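Local coordinates for protein tryptophan synthase alpha chain (Campylobacter jejuni, PDB 3THA) that probably catalyses the aldol cleavage of indoleglycerol phosphate to indole and glyceraldehyde 3-phosphate, as the alpha subunit of tryptophan synthase, at residues 34-39 with 238-243; 22-27 with 62-67; 171-176 with 181-186; 193-198 with 220-225; 77-82 with 109-114. All blocks are in the same frame, centred on the assembly; numbering follows the deposited sequence.

Interaction 1 (34-39 with 238-243)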
# COMPACT_ATOMS: atom_id res chain seq x y z
N LEU B 34 14.75 14.09 13.03
CA LEU B 34 15.42 14.77 11.90
C LEU B 34 16.63 15.58 12.36
O LEU B 34 17.68 15.53 11.76
CB LEU B 34 14.43 15.62 11.11
CG LEU B 34 13.45 14.71 10.31
CD1 LEU B 34 12.25 15.47 9.69
CD2 LEU B 34 14.18 13.93 9.25
N GLN B 35 16.47 16.28 13.47
CA GLN B 35 17.56 17.06 13.96
C GLN B 35 18.74 16.19 14.35
O GLN B 35 19.86 16.69 14.43
CB GLN B 35 17.10 17.91 15.16
CG GLN B 35 15.99 18.90 14.82
CD GLN B 35 16.48 20.15 14.07
OE1 GLN B 35 17.34 20.09 13.18
NE2 GLN B 35 15.90 21.29 14.43
N ARG B 36 18.51 14.91 14.60
CA ARG B 36 19.61 14.05 15.02
C ARG B 36 20.13 13.18 13.87
O ARG B 36 20.97 12.30 14.04
CB ARG B 36 19.22 13.24 16.27
CG ARG B 36 19.39 14.01 17.60
CD ARG B 36 18.65 13.37 18.78
NE ARG B 36 19.36 12.19 19.26
CZ ARG B 36 19.11 11.55 20.40
NH1 ARG B 36 18.14 11.95 21.22
NH2 ARG B 36 19.84 10.49 20.73
N LEU B 37 19.65 13.45 12.68
CA LEU B 37 19.95 12.61 11.53
C LEU B 37 21.45 12.62 11.22
O LEU B 37 22.02 11.60 10.86
CB LEU B 37 19.11 13.05 10.34
CG LEU B 37 18.97 12.10 9.17
CD1 LEU B 37 18.40 10.72 9.68
CD2 LEU B 37 18.09 12.75 8.09
N ASP B 38 22.06 13.78 11.34
CA ASP B 38 23.52 13.92 11.19
C ASP B 38 24.34 12.97 12.04
O ASP B 38 25.39 12.54 11.61
CB ASP B 38 23.97 15.36 11.45
CG ASP B 38 23.68 16.27 10.27
OD1 ASP B 38 23.30 15.75 9.20
OD2 ASP B 38 23.82 17.49 10.41
N GLN B 39 23.87 12.63 13.23
CA GLN B 39 24.63 11.67 14.06
C GLN B 39 24.15 10.24 13.97
O GLN B 39 24.67 9.39 14.70
CB GLN B 39 24.64 12.07 15.54
CG GLN B 39 25.07 13.49 15.82
CD GLN B 39 23.93 14.21 16.53
OE1 GLN B 39 23.68 13.99 17.72
NE2 GLN B 39 23.19 15.03 15.77
N ASN B 238 10.45 7.28 23.31
CA ASN B 238 11.84 7.56 23.69
C ASN B 238 12.78 7.71 22.54
O ASN B 238 13.15 6.74 21.92
CB ASN B 238 12.40 6.42 24.56
CG ASN B 238 13.66 6.83 25.34
OD1 ASN B 238 14.57 7.48 24.84
ND2 ASN B 238 13.72 6.41 26.57
N LEU B 239 13.26 8.92 22.30
CA LEU B 239 14.14 9.10 21.18
C LEU B 239 15.47 8.36 21.31
O LEU B 239 16.01 7.93 20.31
CB LEU B 239 14.37 10.57 20.87
CG LEU B 239 14.05 10.69 19.38
CD1 LEU B 239 13.74 12.12 19.06
CD2 LEU B 239 15.15 10.17 18.47
N ASP B 240 16.00 8.22 22.51
CA ASP B 240 17.30 7.57 22.64
C ASP B 240 17.22 6.08 22.31
O ASP B 240 18.20 5.48 21.87
CB ASP B 240 17.87 7.76 24.07
CG ASP B 240 17.81 9.21 24.56
OD1 ASP B 240 17.37 9.44 25.70
OD2 ASP B 240 18.17 10.13 23.80
N ILE B 241 16.06 5.49 22.60
CA ILE B 241 15.77 4.09 22.33
C ILE B 241 15.56 3.97 20.80
O ILE B 241 16.18 3.13 20.15
CB ILE B 241 14.54 3.56 23.17
CG1 ILE B 241 14.76 3.71 24.66
CG2 ILE B 241 14.27 2.09 22.92
CD1 ILE B 241 13.59 3.19 25.53
N ILE B 242 14.72 4.83 20.22
CA ILE B 242 14.53 4.80 18.77
C ILE B 242 15.86 4.84 18.07
O ILE B 242 16.14 4.06 17.19
CB ILE B 242 13.72 5.97 18.23
CG1 ILE B 242 12.33 5.98 18.85
CG2 ILE B 242 13.61 5.84 16.73
CD1 ILE B 242 11.53 7.22 18.50
N MSE B 243 16.68 5.77 18.50
CA MSE B 243 18.04 5.92 18.02
C MSE B 243 18.92 4.66 18.22
O MSE B 243 19.60 4.22 17.30
CB MSE B 243 18.66 7.11 18.76
CG MSE B 243 19.56 7.97 17.96
SE MSE B 243 18.59 9.00 16.63
CE MSE B 243 20.19 10.02 16.12

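Interaction 2 (22-27 with 62-67)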
# COMPACT_ATOMS: atom_id res chain seq x y z
N LEU B 22 6.48 10.38 8.85
CA LEU B 22 6.47 11.66 9.52
C LEU B 22 5.20 11.78 10.32
O LEU B 22 4.13 11.45 9.83
CB LEU B 22 6.57 12.75 8.48
CG LEU B 22 8.00 12.83 7.93
CD1 LEU B 22 8.12 13.99 6.99
CD2 LEU B 22 9.02 13.03 9.07
N GLY B 23 5.31 12.21 11.57
CA GLY B 23 4.13 12.40 12.44
C GLY B 23 3.80 11.20 13.33
O GLY B 23 2.80 11.21 14.01
N TYR B 24 4.66 10.19 13.32
CA TYR B 24 4.44 9.00 14.08
C TYR B 24 5.56 8.78 15.13
O TYR B 24 6.72 8.62 14.75
CB TYR B 24 4.38 7.79 13.13
CG TYR B 24 4.27 6.49 13.90
CD1 TYR B 24 3.16 6.23 14.70
CD2 TYR B 24 5.30 5.54 13.87
CE1 TYR B 24 3.04 5.03 15.42
CE2 TYR B 24 5.19 4.35 14.61
CZ TYR B 24 4.07 4.10 15.36
OH TYR B 24 3.94 2.93 16.10
N PRO B 25 5.21 8.70 16.43
CA PRO B 25 3.89 8.74 17.02
C PRO B 25 3.35 10.16 17.19
O PRO B 25 2.18 10.32 17.61
CB PRO B 25 4.08 8.09 18.40
CG PRO B 25 5.59 7.99 18.60
CD PRO B 25 6.25 8.71 17.47
N ASN B 26 4.20 11.15 16.90
CA ASN B 26 3.80 12.54 16.79
C ASN B 26 4.87 13.34 16.04
O ASN B 26 5.96 12.83 15.77
CB ASN B 26 3.37 13.18 18.14
CG ASN B 26 4.42 13.03 19.25
OD1 ASN B 26 5.61 13.12 19.00
ND2 ASN B 26 3.95 12.84 20.49
N LEU B 27 4.52 14.56 15.65
CA LEU B 27 5.36 15.37 14.82
C LEU B 27 6.62 15.77 15.55
O LEU B 27 7.71 15.79 14.98
CB LEU B 27 4.59 16.62 14.37
CG LEU B 27 5.16 17.31 13.12
CD1 LEU B 27 5.39 16.32 11.94
CD2 LEU B 27 4.26 18.52 12.68
N ALA B 62 0.57 1.45 8.36
CA ALA B 62 -0.75 2.08 8.22
C ALA B 62 -1.19 2.72 9.52
O ALA B 62 -1.48 3.94 9.62
CB ALA B 62 -1.81 1.08 7.65
N ASP B 63 -1.17 1.92 10.56
CA ASP B 63 -1.25 2.48 11.91
C ASP B 63 -0.51 3.82 12.06
O ASP B 63 -1.12 4.82 12.53
CB ASP B 63 -0.83 1.44 12.92
CG ASP B 63 -2.01 0.55 13.36
OD1 ASP B 63 -2.88 1.01 14.16
OD2 ASP B 63 -2.07 -0.60 12.87
N ALA B 64 0.75 3.86 11.62
CA ALA B 64 1.59 5.06 11.75
C ALA B 64 0.92 6.25 11.06
O ALA B 64 0.88 7.41 11.62
CB ALA B 64 2.94 4.83 11.13
N ALA B 65 0.38 5.94 9.87
CA ALA B 65 -0.25 6.95 9.03
C ALA B 65 -1.62 7.43 9.57
O ALA B 65 -1.92 8.63 9.49
CB ALA B 65 -0.35 6.45 7.56
N LYS B 66 -2.41 6.53 10.18
CA LYS B 66 -3.65 6.96 10.81
C LYS B 66 -3.27 7.83 11.97
O LYS B 66 -3.87 8.90 12.21
CB LYS B 66 -4.52 5.79 11.32
CG LYS B 66 -4.72 4.61 10.36
CD LYS B 66 -6.08 4.02 10.65
CE LYS B 66 -6.38 2.73 9.88
NZ LYS B 66 -6.00 2.66 8.41
N ILE B 67 -2.26 7.39 12.71
CA ILE B 67 -1.82 8.17 13.86
C ILE B 67 -1.39 9.55 13.41
O ILE B 67 -1.82 10.54 14.00
CB ILE B 67 -0.74 7.47 14.66
CG1 ILE B 67 -1.34 6.21 15.33
CG2 ILE B 67 -0.25 8.39 15.76
CD1 ILE B 67 -0.37 5.03 15.55

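Interaction 3 (171-176 with 181-186)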
# COMPACT_ATOMS: atom_id res chain seq x y z
N LEU B 171 13.62 -3.97 -5.85
CA LEU B 171 12.85 -4.73 -4.89
C LEU B 171 13.46 -6.11 -4.81
O LEU B 171 14.10 -6.59 -5.75
CB LEU B 171 11.38 -4.80 -5.28
CG LEU B 171 10.75 -3.42 -5.44
CD1 LEU B 171 9.34 -3.50 -5.93
CD2 LEU B 171 10.79 -2.66 -4.15
N ALA B 172 13.30 -6.73 -3.65
CA ALA B 172 13.80 -8.05 -3.44
C ALA B 172 12.56 -8.93 -3.48
O ALA B 172 11.44 -8.45 -3.27
CB ALA B 172 14.51 -8.12 -2.11
N SER B 173 12.75 -10.19 -3.83
CA SER B 173 11.64 -11.12 -3.93
C SER B 173 11.70 -12.02 -2.74
O SER B 173 12.77 -12.20 -2.13
CB SER B 173 11.76 -11.98 -5.16
OG SER B 173 11.83 -11.17 -6.30
N ILE B 174 10.56 -12.61 -2.40
CA ILE B 174 10.54 -13.59 -1.32
C ILE B 174 10.06 -14.91 -1.86
O ILE B 174 10.22 -15.93 -1.20
CB ILE B 174 9.64 -13.15 -0.14
CG1 ILE B 174 8.36 -12.47 -0.63
CG2 ILE B 174 10.41 -12.22 0.78
CD1 ILE B 174 7.25 -13.41 -1.19
N GLY B 175 9.49 -14.89 -3.07
CA GLY B 175 8.69 -16.03 -3.52
C GLY B 175 8.92 -16.62 -4.90
O GLY B 175 8.07 -17.38 -5.39
N ILE B 176 10.04 -16.28 -5.52
CA ILE B 176 10.38 -16.93 -6.80
C ILE B 176 10.80 -18.37 -6.47
O ILE B 176 10.58 -19.28 -7.27
CB ILE B 176 11.43 -16.13 -7.64
CG1 ILE B 176 11.06 -14.65 -7.68
CG2 ILE B 176 11.48 -16.65 -9.09
CD1 ILE B 176 12.13 -13.78 -8.27
N SER B 181 19.01 -18.58 0.52
CA SER B 181 20.32 -18.20 -0.03
C SER B 181 20.42 -18.33 -1.57
O SER B 181 21.40 -17.90 -2.20
CB SER B 181 21.45 -18.96 0.68
OG SER B 181 21.33 -20.35 0.45
N VAL B 182 19.38 -18.90 -2.18
CA VAL B 182 19.23 -18.91 -3.63
C VAL B 182 18.82 -17.53 -4.10
O VAL B 182 19.55 -16.87 -4.85
CB VAL B 182 18.15 -19.90 -4.08
CG1 VAL B 182 17.76 -19.65 -5.54
CG2 VAL B 182 18.59 -21.34 -3.85
N GLU B 183 17.62 -17.12 -3.67
CA GLU B 183 17.08 -15.75 -3.82
C GLU B 183 18.15 -14.65 -3.59
O GLU B 183 18.08 -13.59 -4.21
CB GLU B 183 15.82 -15.54 -2.94
CG GLU B 183 14.48 -16.08 -3.54
CD GLU B 183 13.64 -15.03 -4.31
OE1 GLU B 183 14.17 -13.95 -4.71
OE2 GLU B 183 12.43 -15.28 -4.53
N GLU B 184 19.15 -14.91 -2.74
CA GLU B 184 20.31 -14.03 -2.67
C GLU B 184 21.06 -13.95 -4.01
O GLU B 184 21.06 -12.91 -4.65
CB GLU B 184 21.24 -14.45 -1.56
CG GLU B 184 22.37 -13.48 -1.33
CD GLU B 184 23.11 -13.76 -0.04
OE1 GLU B 184 24.32 -14.07 -0.10
OE2 GLU B 184 22.49 -13.67 1.05
N ALA B 185 21.68 -15.06 -4.46
CA ALA B 185 22.37 -15.12 -5.78
C ALA B 185 21.55 -14.62 -7.00
O ALA B 185 22.08 -13.98 -7.91
CB ALA B 185 22.92 -16.53 -6.05
N ILE B 186 20.25 -14.89 -7.00
CA ILE B 186 19.37 -14.33 -8.01
C ILE B 186 19.50 -12.81 -8.09
O ILE B 186 19.57 -12.23 -9.19
CB ILE B 186 17.92 -14.69 -7.74
CG1 ILE B 186 17.78 -16.21 -7.69
CG2 ILE B 186 17.03 -14.07 -8.79
CD1 ILE B 186 16.38 -16.72 -7.47

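Interaction 4 (193-198 with 220-225)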
# COMPACT_ATOMS: atom_id res chain seq x y z
N GLU B 193 22.81 -7.35 -14.23
CA GLU B 193 22.02 -7.03 -15.40
C GLU B 193 21.75 -5.53 -15.47
O GLU B 193 21.96 -4.90 -16.51
CB GLU B 193 20.71 -7.84 -15.36
CG GLU B 193 19.73 -7.52 -16.47
CD GLU B 193 18.49 -8.37 -16.45
OE1 GLU B 193 17.40 -7.81 -16.28
OE2 GLU B 193 18.58 -9.59 -16.62
N ILE B 194 21.31 -4.94 -14.36
CA ILE B 194 21.05 -3.52 -14.31
C ILE B 194 22.34 -2.78 -14.58
O ILE B 194 22.37 -1.84 -15.38
CB ILE B 194 20.51 -3.09 -12.95
CG1 ILE B 194 19.28 -3.92 -12.60
CG2 ILE B 194 20.17 -1.60 -12.96
CD1 ILE B 194 18.91 -3.89 -11.15
N ARG B 195 23.42 -3.21 -13.93
CA ARG B 195 24.72 -2.58 -14.14
C ARG B 195 25.04 -2.45 -15.61
O ARG B 195 25.54 -1.40 -16.03
CB ARG B 195 25.85 -3.29 -13.39
CG ARG B 195 26.31 -2.50 -12.20
CD ARG B 195 26.81 -3.37 -11.06
NE ARG B 195 26.71 -2.63 -9.79
CZ ARG B 195 26.94 -3.13 -8.58
NH1 ARG B 195 27.30 -4.41 -8.41
NH2 ARG B 195 26.80 -2.33 -7.52
N SER B 196 24.74 -3.46 -16.42
CA SER B 196 25.10 -3.37 -17.83
C SER B 196 24.25 -2.38 -18.66
O SER B 196 24.43 -2.31 -19.87
CB SER B 196 25.09 -4.75 -18.47
OG SER B 196 23.81 -5.05 -19.01
N PHE B 197 23.36 -1.64 -18.01
CA PHE B 197 22.46 -0.66 -18.66
C PHE B 197 22.59 0.76 -18.07
O PHE B 197 22.29 1.77 -18.75
CB PHE B 197 21.01 -1.11 -18.52
CG PHE B 197 20.68 -2.40 -19.25
CD1 PHE B 197 21.26 -2.69 -20.49
CD2 PHE B 197 19.78 -3.30 -18.70
CE1 PHE B 197 20.99 -3.89 -21.17
CE2 PHE B 197 19.47 -4.50 -19.38
CZ PHE B 197 20.09 -4.80 -20.63
N THR B 198 22.96 0.82 -16.79
CA THR B 198 23.17 2.10 -16.11
C THR B 198 24.31 2.09 -15.10
O THR B 198 24.73 1.03 -14.60
CB THR B 198 21.89 2.64 -15.41
OG1 THR B 198 22.10 4.01 -15.05
CG2 THR B 198 21.53 1.82 -14.17
N VAL B 220 25.40 -7.18 -1.99
CA VAL B 220 24.55 -7.46 -3.13
C VAL B 220 24.66 -6.29 -4.08
O VAL B 220 24.88 -6.48 -5.26
CB VAL B 220 23.10 -7.73 -2.68
CG1 VAL B 220 22.13 -7.61 -3.84
CG2 VAL B 220 23.00 -9.11 -2.04
N ALA B 221 24.58 -5.08 -3.54
CA ALA B 221 24.54 -3.86 -4.36
C ALA B 221 25.33 -2.68 -3.78
O ALA B 221 26.47 -2.86 -3.34
CB ALA B 221 23.10 -3.47 -4.66
N ASP B 222 24.74 -1.49 -3.81
CA ASP B 222 25.42 -0.26 -3.39
C ASP B 222 24.78 0.38 -2.16
O ASP B 222 25.27 1.42 -1.70
CB ASP B 222 25.33 0.79 -4.52
CG ASP B 222 26.08 0.37 -5.76
OD1 ASP B 222 27.15 -0.27 -5.65
OD2 ASP B 222 25.60 0.70 -6.85
N GLY B 223 23.66 -0.17 -1.69
CA GLY B 223 22.87 0.41 -0.61
C GLY B 223 21.81 -0.57 -0.11
O GLY B 223 21.54 -1.59 -0.77
N VAL B 224 21.20 -0.26 1.04
CA VAL B 224 20.23 -1.16 1.68
C VAL B 224 19.13 -0.30 2.26
O VAL B 224 19.44 0.75 2.85
CB VAL B 224 20.91 -1.95 2.81
CG1 VAL B 224 19.90 -2.69 3.66
CG2 VAL B 224 21.97 -2.90 2.25
N ILE B 225 17.87 -0.73 2.11
CA ILE B 225 16.71 0.09 2.50
C ILE B 225 15.86 -0.61 3.55
O ILE B 225 15.19 -1.59 3.23
CB ILE B 225 15.81 0.39 1.30
CG1 ILE B 225 16.61 0.95 0.13
CG2 ILE B 225 14.66 1.34 1.67
CD1 ILE B 225 15.77 1.26 -1.11

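Interaction 5 (77-82 with 109-114)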
# COMPACT_ATOMS: atom_id res chain seq x y z
N SER B 77 2.09 20.73 7.19
CA SER B 77 2.83 20.79 8.43
C SER B 77 4.21 20.10 8.30
O SER B 77 5.18 20.53 8.94
CB SER B 77 2.00 20.28 9.60
OG SER B 77 1.87 18.88 9.58
N VAL B 78 4.29 19.08 7.43
CA VAL B 78 5.59 18.51 6.97
C VAL B 78 6.49 19.54 6.27
O VAL B 78 7.66 19.73 6.66
CB VAL B 78 5.38 17.28 6.06
CG1 VAL B 78 6.70 16.86 5.37
CG2 VAL B 78 4.77 16.12 6.86
N PHE B 79 5.97 20.20 5.25
CA PHE B 79 6.71 21.28 4.62
C PHE B 79 7.18 22.29 5.68
O PHE B 79 8.35 22.74 5.66
CB PHE B 79 5.87 21.95 3.54
CG PHE B 79 5.82 21.18 2.24
CD1 PHE B 79 6.95 20.49 1.76
CD2 PHE B 79 4.65 21.19 1.47
CE1 PHE B 79 6.91 19.80 0.52
CE2 PHE B 79 4.60 20.51 0.24
CZ PHE B 79 5.75 19.80 -0.23
N GLU B 80 6.28 22.64 6.61
CA GLU B 80 6.63 23.56 7.72
C GLU B 80 7.77 23.01 8.59
O GLU B 80 8.63 23.74 9.01
CB GLU B 80 5.41 23.88 8.59
CG GLU B 80 4.59 25.06 8.12
CD GLU B 80 3.42 25.34 9.06
OE1 GLU B 80 2.27 24.97 8.69
OE2 GLU B 80 3.65 25.90 10.18
N LEU B 81 7.75 21.71 8.82
CA LEU B 81 8.78 21.01 9.56
C LEU B 81 10.13 20.92 8.87
O LEU B 81 11.17 21.13 9.51
CB LEU B 81 8.28 19.59 9.83
CG LEU B 81 9.29 18.58 10.35
CD1 LEU B 81 9.74 19.00 11.74
CD2 LEU B 81 8.59 17.27 10.37
N LEU B 82 10.12 20.57 7.60
CA LEU B 82 11.34 20.53 6.79
C LEU B 82 12.11 21.84 6.77
O LEU B 82 13.32 21.82 6.63
CB LEU B 82 11.03 20.10 5.37
CG LEU B 82 10.72 18.62 5.35
CD1 LEU B 82 10.18 18.24 3.99
CD2 LEU B 82 12.00 17.81 5.72
N VAL B 109 6.58 19.89 -6.41
CA VAL B 109 7.93 19.54 -6.78
C VAL B 109 8.87 20.68 -6.46
O VAL B 109 9.93 20.45 -5.91
CB VAL B 109 8.05 19.12 -8.28
CG1 VAL B 109 9.50 18.75 -8.62
CG2 VAL B 109 7.13 17.96 -8.58
N LYS B 110 8.47 21.90 -6.81
CA LYS B 110 9.23 23.10 -6.48
C LYS B 110 9.41 23.21 -4.97
O LYS B 110 10.52 23.41 -4.48
CB LYS B 110 8.51 24.33 -7.05
CG LYS B 110 9.00 25.67 -6.51
CD LYS B 110 8.48 26.78 -7.41
CE LYS B 110 8.76 28.17 -6.86
NZ LYS B 110 8.77 29.19 -7.98
N LYS B 111 8.32 23.08 -4.23
CA LYS B 111 8.40 23.11 -2.78
C LYS B 111 9.38 22.10 -2.22
O LYS B 111 10.29 22.46 -1.46
CB LYS B 111 7.03 22.94 -2.15
CG LYS B 111 6.64 24.14 -1.33
CD LYS B 111 7.29 24.00 0.02
CE LYS B 111 6.54 24.76 1.11
NZ LYS B 111 6.64 26.25 0.99
N ALA B 112 9.19 20.83 -2.59
CA ALA B 112 10.08 19.77 -2.18
C ALA B 112 11.55 20.14 -2.42
O ALA B 112 12.40 19.96 -1.54
CB ALA B 112 9.72 18.53 -2.89
N LYS B 113 11.82 20.71 -3.59
CA LYS B 113 13.20 21.07 -3.97
C LYS B 113 13.75 22.24 -3.18
O LYS B 113 14.93 22.26 -2.83
CB LYS B 113 13.29 21.34 -5.48
CG LYS B 113 14.66 21.85 -6.01
CD LYS B 113 15.71 20.72 -6.04
CE LYS B 113 16.96 21.11 -6.83
NZ LYS B 113 17.91 19.96 -6.90
N SER B 114 12.91 23.23 -2.90
CA SER B 114 13.38 24.37 -2.11
C SER B 114 13.67 23.93 -0.69
O SER B 114 14.44 24.59 0.02
CB SER B 114 12.37 25.51 -2.13
OG SER B 114 11.13 25.13 -1.57

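Interaction 1 (34-39 with 238-243)
R36 reaches across to L239, D240 and the selenomethionine M243, and its side chain carries nearly the whole contact. Its CB lies 3.4 Å from M243 CE. The same methyl also sits 3.2 Å from the backbone oxygen R36 O, so it is wedged against the root of the arginine. Further out the chain bends at chi3 (76°), and R36 NE passes 3.9 Å from M243 CE.

The guanidinium then meets the first turn of helix 239-248. R36 NH1 donates to D240 OD2 at 3.2 Å, with a nearly straight N-H...O angle of 163°. This is a salt bridge made at the guanidinium edge. OD2 lies in the guanidinium plane, although the plane of the carboxylate itself is turned by 43°. R36 NH2 is 3.5 Å from the same oxygen and 3.8 Å from M243 CG. R36 NH1 also comes within 4.0 Å of L239 CB, which approaches obliquely.

N238 is the N-cap of this helix. Its OD1 accepts from D240 N and I241 N, two weak capping bonds at the start of the turn that carries D240.

The contact lies on the protein surface. It joins the end of helix 27-35 and the turn after it to the last helix, 239-248. L34 and L37 pack on L45 of strand 44-48, while L239 packs on A32 of helix 27-35.

Interaction 2 (22-27 with 62-67)
Y24 and P25 meet A64 and I67 of helix 60-70, without any hydrogen bond between the two segments. The loop starts at L22, whose CB is directed away from that helix and whose side chain packs on V78 of helix 75-83. G23 follows with a positive phi of 94°. A side chain here would collide with L22 O, which suits glycine.

Y24 is the main contact residue. Its ring is swung out with CG anti to the backbone N (chi1 175°) and lies over the methyl of A64. A64 CB is 3.8 Å from the centroid of the Y24 ring and 21° off its normal, a CH-pi contact displaced toward the rim near CG. The closest pair there is Y24 CG and A64 CB at 3.5 Å. I67 comes in obliquely at another part of the ring, its CD1 3.4 Å from Y24 CE1.

This is a TIM barrel. The loop leaves the C-terminal end of the first strand, 15-21, and leads into helix 27-35. Helix 60-70 belongs to the long connection after the second strand, 44-48. I67 also packs on G175 of the second subunit, and the neighbouring K66 makes a cation-pi contact with F206 of that subunit.

P25 is joined to Y24 by a cis peptide bond. Its CB is directed away from the helix, but P25 O is 3.6 Å from I67 CG2. N26 is the N-cap of helix 27-35. L27 opens that helix and packs on S77 and L81.

Interaction 3 (171-176 with 181-186)
E183 points its carboxylate from helix 180-195 into the curve of the loop 173-176. The bend at chi2 (-95°) brings the carboxylate up to the loop. OE2 then lies by G175 and I176, and OE1 by S173.

The side chains of I176 and E183 cross at about a right angle. I176 brings both its backbone and its CB to the same oxygen. I176 N donates to E183 OE2 at 2.8 Å, with an N-H...O angle of 143°, and the oxygen is met nearly along its C-O bond. I176 CB lies 3.4 Å from that oxygen, so the first carbons of the isoleucine lie beside the bond. G175 N is also near E183 OE2, at 3.3 Å, but its angle is too poor for a hydrogen bond.

S173 meets the other oxygen with its carbon rather than its hydroxyl. S173 CB is 3.1 Å from E183 OE1, whereas S173 OG stays 4.0 Å from it. S173 O is 3.4 Å from E183 OE1, and two acceptors at this range do not attract.

The loop follows strand 168-171, the sixth of the barrel. In related alpha chains the loop after this strand is a mobile flap near the active site. Here I174 and I176 also pack on D63 and D70 of the second subunit.

E183 is buried, and one loop N-H grips one of its oxygens while the carbonyl oxygen of S173 lies near the other. Such surroundings would be expected to favour a raised pKa for this glutamate.

Interaction 4 (193-198 with 220-225)
R195, in the last turn of helix 180-195, faces the loop before strand 223-226, and the backbones stay well apart, R195 CA and A221 CA being 9.9 Å from each other. The R195 side chain spans this distance. It bends at chi2 (149°) and is otherwise stretched toward D222. The two side chains come from opposite directions and meet at their charged ends.

R195 NH2 lies 2.8 Å from D222 OD1, which makes a salt bridge. The same nitrogen is 3.3 Å from D222 OD2, a longer approach. The carboxylate sits at the guanidinium edge, with D222 CG in the guanidinium plane, but the two flat groups are turned 44° from each other. R195 NH2 also lies 4.0 Å from the backbone carbon A221 C.

D222 is also held through its other side-chain oxygen. I202 N of strand 202-205 donates to D222 OD2, and R8 makes a long, weak ion pair with it. The bond from I202 N holds the OD2 side of the carboxylate, while OD1 takes the shorter approach of R195.

The helix end that bears R195 is closed by local bonds. I194 O accepts from both F197 N and T198 N. S196 OG donates to E193 O at 3.1 Å.

In this TIM barrel the helix after the sixth strand ends here and the eighth strand begins. The ion pair therefore lies at the N-terminal ends of the strands, the end away from the active-site face of such barrels.

Interaction 5 (77-82 with 109-114)
F79 of helix 75-83 packs against K111 and A112 of helix 105-114. The two are outer helices of the TIM barrel, with the third strand, 90-94, between them in the chain.

The tight part is the lysine chain lying over the face of the phenyl ring. K111 CD stands over one face of F79, 3.9 Å from the ring centroid and 14° off its normal, a CH-pi contact. K111 CE lies 3.8 Å from F79 CB, and K111 CB is 3.9 Å from F79 CZ. The aliphatic chain thus runs across the ring from CZ back to its root. The bend at chi2 (-83°) lays CD and CE along the ring. A112 adds a looser touch: its backbone N is 4.0 Å from F79 CE1.

The inner side is closed by the barrel. F79 and A112 both pack on F93 of strand 90-94, and the ring of F79 also meets that of Y103.

The outer side is different. K111 is partly exposed and has bent its chain along the ring, while E80 is exposed, its CB directed away from the other helix. K110 and S114 are exposed as well. No hydrogen bond or salt bridge joins the two segments; the contact is mainly the lysine methylenes on the F79 ring, with A112 beside them.

At the end of helix 105-114 the hydroxyl of S114 turns back on the helix, and S114 OG donates to K111 O at 2.8 Å.

Interactions 1, 2 and 5 form one connected patch. L34 CD1 of interaction 1 lies 4.1 Å from L22 CD2 of interaction 2 and 4.1 Å from L81 CD2 of interaction 5. L22 CD1 and V78 CG1 bring interactions 2 and 5 within 3.6 Å. Interactions 3 and 4 share helix 180-195, with centres about 14 Å apart, and lie on the other side of the barrel from interaction 5. Interactions 2 and 3 are about 31 Å apart between centres, yet both reach the second subunit. None lies at the predicted catalytic residues E46 and D57.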